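Local atomic coordinates of F420-reducing hydrogenase, subunit beta (Methanothermobacter marburgensis, PDB entry 4OMF), a protein that probably passes electrons from hydrogen oxidation through an iron-sulfur cluster and FAD to coenzyme F420, as the flavin-carrying subunit of the hydrogenase complex. Residues 142-147 against 153-158. Numbering follows the deposited sequence.
Sequences SLQTFI and VSMELV
I147, in the helix 140-150, points its side chain at the loop that follows the helix, where V153, S154, M155 and V158 meet it. Its two branches share M155 and V158, with different emphasis. Anti to the backbone N, I147 CG2 reaches the loop backbone, 3.5 Å from S154 O. I147 CG2 also meets V158 CG2 at 3.6 Å. V153 CG2 lies a little farther from I147 CG2, at 3.8 Å. The other branch, extended beyond CG1, is nearer the sulfur, with I147 CD1 3.6 Å from M155 SD.

M155 comes in from the flank: its CB does not point at the helix, but bends at both chi2 (-58°) and chi3 (-63°) fold the thioether back across I147 at about a right angle. Nearer the backbone, M155 CG lies 4.1 Å from the aliphatic CG of Q144, where these two side chains also cross at about a right angle; the terminal M155 CE comes loosely against L143 CB.

One polar link accompanies this packing. V153 N donates to I147 O at 3.1 Å, approaching in the carbonyl plane with a C=O...N angle of 158°.

Beyond the two segments, V170 of the strand 167-171 also packs on I147, and W55 touches M155 while its NE1 binds V158 O. The contact thus folds the helix-to-strand connection leading into the three-stranded antiparallel sheet back onto its own helix. Its chemistry is mainly apolar, implying cohesion through methyl and thioether packing, while the one hydrogen bond between the segments ties the returning chain to the helix and probably helps to fix its position.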
loop_
_atom_site.group_PDB
_atom_site.type_symbol
_atom_site.label_atom_id
_atom_site.label_comp_id
_atom_site.label_asym_id
_atom_site.label_seq_id
_atom_site.Cartn_x
_atom_site.Cartn_y
_atom_site.Cartn_z
ATOM N N SER C 142 17.307 9.754 20.996
ATOM C CA SER C 142 18.181 9.266 22.049
ATOM C C SER C 142 19.374 10.192 22.210
ATOM O O SER C 142 19.747 10.516 23.325
ATOM C CB SER C 142 18.657 7.841 21.757
ATOM O OG SER C 142 17.585 6.943 21.982
ATOM N N LEU C 143 19.968 10.634 21.102
ATOM C CA LEU C 143 21.045 11.631 21.231
ATOM C C LEU C 143 20.547 12.875 21.950
ATOM O O LEU C 143 21.236 13.417 22.818
ATOM C CB LEU C 143 21.626 12.013 19.877
ATOM C CG LEU C 143 22.450 10.964 19.144
ATOM C CD1 LEU C 143 23.121 11.628 17.924
ATOM C CD2 LEU C 143 23.486 10.363 20.081
ATOM N N GLN C 144 19.335 13.315 21.621
ATOM C CA GLN C 144 18.767 14.468 22.305
ATOM C C GLN C 144 18.605 14.231 23.802
ATOM O O GLN C 144 18.851 15.137 24.599
ATOM C CB GLN C 144 17.417 14.850 21.682
ATOM C CG GLN C 144 17.557 15.592 20.372
ATOM C CD GLN C 144 16.226 15.813 19.706
ATOM O OE1 GLN C 144 15.391 14.909 19.677
ATOM N NE2 GLN C 144 16.005 17.023 19.174
ATOM N N THR C 145 18.178 13.030 24.190
ATOM C CA THR C 145 18.090 12.708 25.618
ATOM C C THR C 145 19.462 12.840 26.289
ATOM O O THR C 145 19.573 13.448 27.349
ATOM C CB THR C 145 17.556 11.284 25.876
ATOM O OG1 THR C 145 16.215 11.180 25.379
ATOM C CG2 THR C 145 17.534 10.991 27.394
ATOM N N PHE C 146 20.498 12.300 25.652
ATOM C CA PHE C 146 21.842 12.408 26.211
ATOM C C PHE C 146 22.238 13.871 26.358
ATOM O O PHE C 146 22.682 14.295 27.422
ATOM C CB PHE C 146 22.883 11.693 25.336
ATOM C CG PHE C 146 22.571 10.240 25.061
ATOM C CD1 PHE C 146 23.148 9.593 23.987
ATOM C CD2 PHE C 146 21.718 9.525 25.883
ATOM C CE1 PHE C 146 22.866 8.257 23.723
ATOM C CE2 PHE C 146 21.428 8.200 25.615
ATOM C CZ PHE C 146 22.003 7.568 24.541
ATOM N N ILE C 147 22.056 14.636 25.280
ATOM C CA ILE C 147 22.673 15.966 25.143
ATOM C C ILE C 147 21.803 17.101 25.693
ATOM O O ILE C 147 22.291 17.956 26.426
ATOM C CB ILE C 147 23.009 16.234 23.653
ATOM C CG1 ILE C 147 24.169 15.328 23.221
ATOM C CG2 ILE C 147 23.313 17.716 23.402
ATOM C CD1 ILE C 147 24.318 15.162 21.718
ATOM N N VAL C 153 22.657 20.721 27.765
ATOM C CA VAL C 153 22.957 21.721 26.739
ATOM C C VAL C 153 21.968 21.520 25.589
ATOM O O VAL C 153 20.794 21.245 25.841
ATOM C CB VAL C 153 24.440 21.656 26.275
ATOM C CG1 VAL C 153 25.339 22.121 27.426
ATOM C CG2 VAL C 153 24.831 20.242 25.840
ATOM N N SER C 154 22.411 21.679 24.349
ATOM C CA SER C 154 21.536 21.447 23.192
ATOM C C SER C 154 22.367 20.949 22.025
ATOM O O SER C 154 23.592 20.987 22.069
ATOM C CB SER C 154 20.790 22.710 22.799
ATOM O OG SER C 154 21.673 23.661 22.210
ATOM N N MET C 155 21.701 20.496 20.973
ATOM C CA MET C 155 22.411 19.903 19.850
ATOM C C MET C 155 23.306 20.974 19.200
ATOM O O MET C 155 24.421 20.687 18.754
ATOM C CB MET C 155 21.414 19.292 18.850
ATOM C CG MET C 155 20.539 18.187 19.469
ATOM S SD MET C 155 21.490 16.807 20.170
ATOM C CE MET C 155 22.293 16.170 18.710
ATOM N N GLU C 156 22.831 22.213 19.196
ATOM C CA GLU C 156 23.549 23.298 18.556
ATOM C C GLU C 156 24.832 23.667 19.308
ATOM O O GLU C 156 25.773 24.178 18.707
ATOM C CB GLU C 156 22.617 24.517 18.425
ATOM C CG GLU C 156 23.209 25.748 17.760
ATOM C CD GLU C 156 22.269 26.952 17.826
ATOM O OE1 GLU C 156 21.531 27.090 18.833
ATOM O OE2 GLU C 156 22.268 27.754 16.865
ATOM N N LEU C 157 24.867 23.427 20.624
ATOM C CA LEU C 157 26.067 23.712 21.425
ATOM C C LEU C 157 27.155 22.645 21.289
ATOM O O LEU C 157 28.279 22.860 21.732
ATOM C CB LEU C 157 25.704 23.867 22.909
ATOM C CG LEU C 157 25.406 25.291 23.401
ATOM C CD1 LEU C 157 24.209 25.860 22.677
ATOM C CD2 LEU C 157 25.163 25.286 24.897
ATOM N N VAL C 158 26.827 21.495 20.694
ATOM C CA VAL C 158 27.816 20.404 20.540
ATOM C C VAL C 158 28.745 20.642 19.342
ATOM O O VAL C 158 28.282 20.723 18.196
ATOM C CB VAL C 158 27.108 19.039 20.393
ATOM C CG1 VAL C 158 28.107 17.937 20.064
ATOM C CG2 VAL C 158 26.330 18.715 21.692
#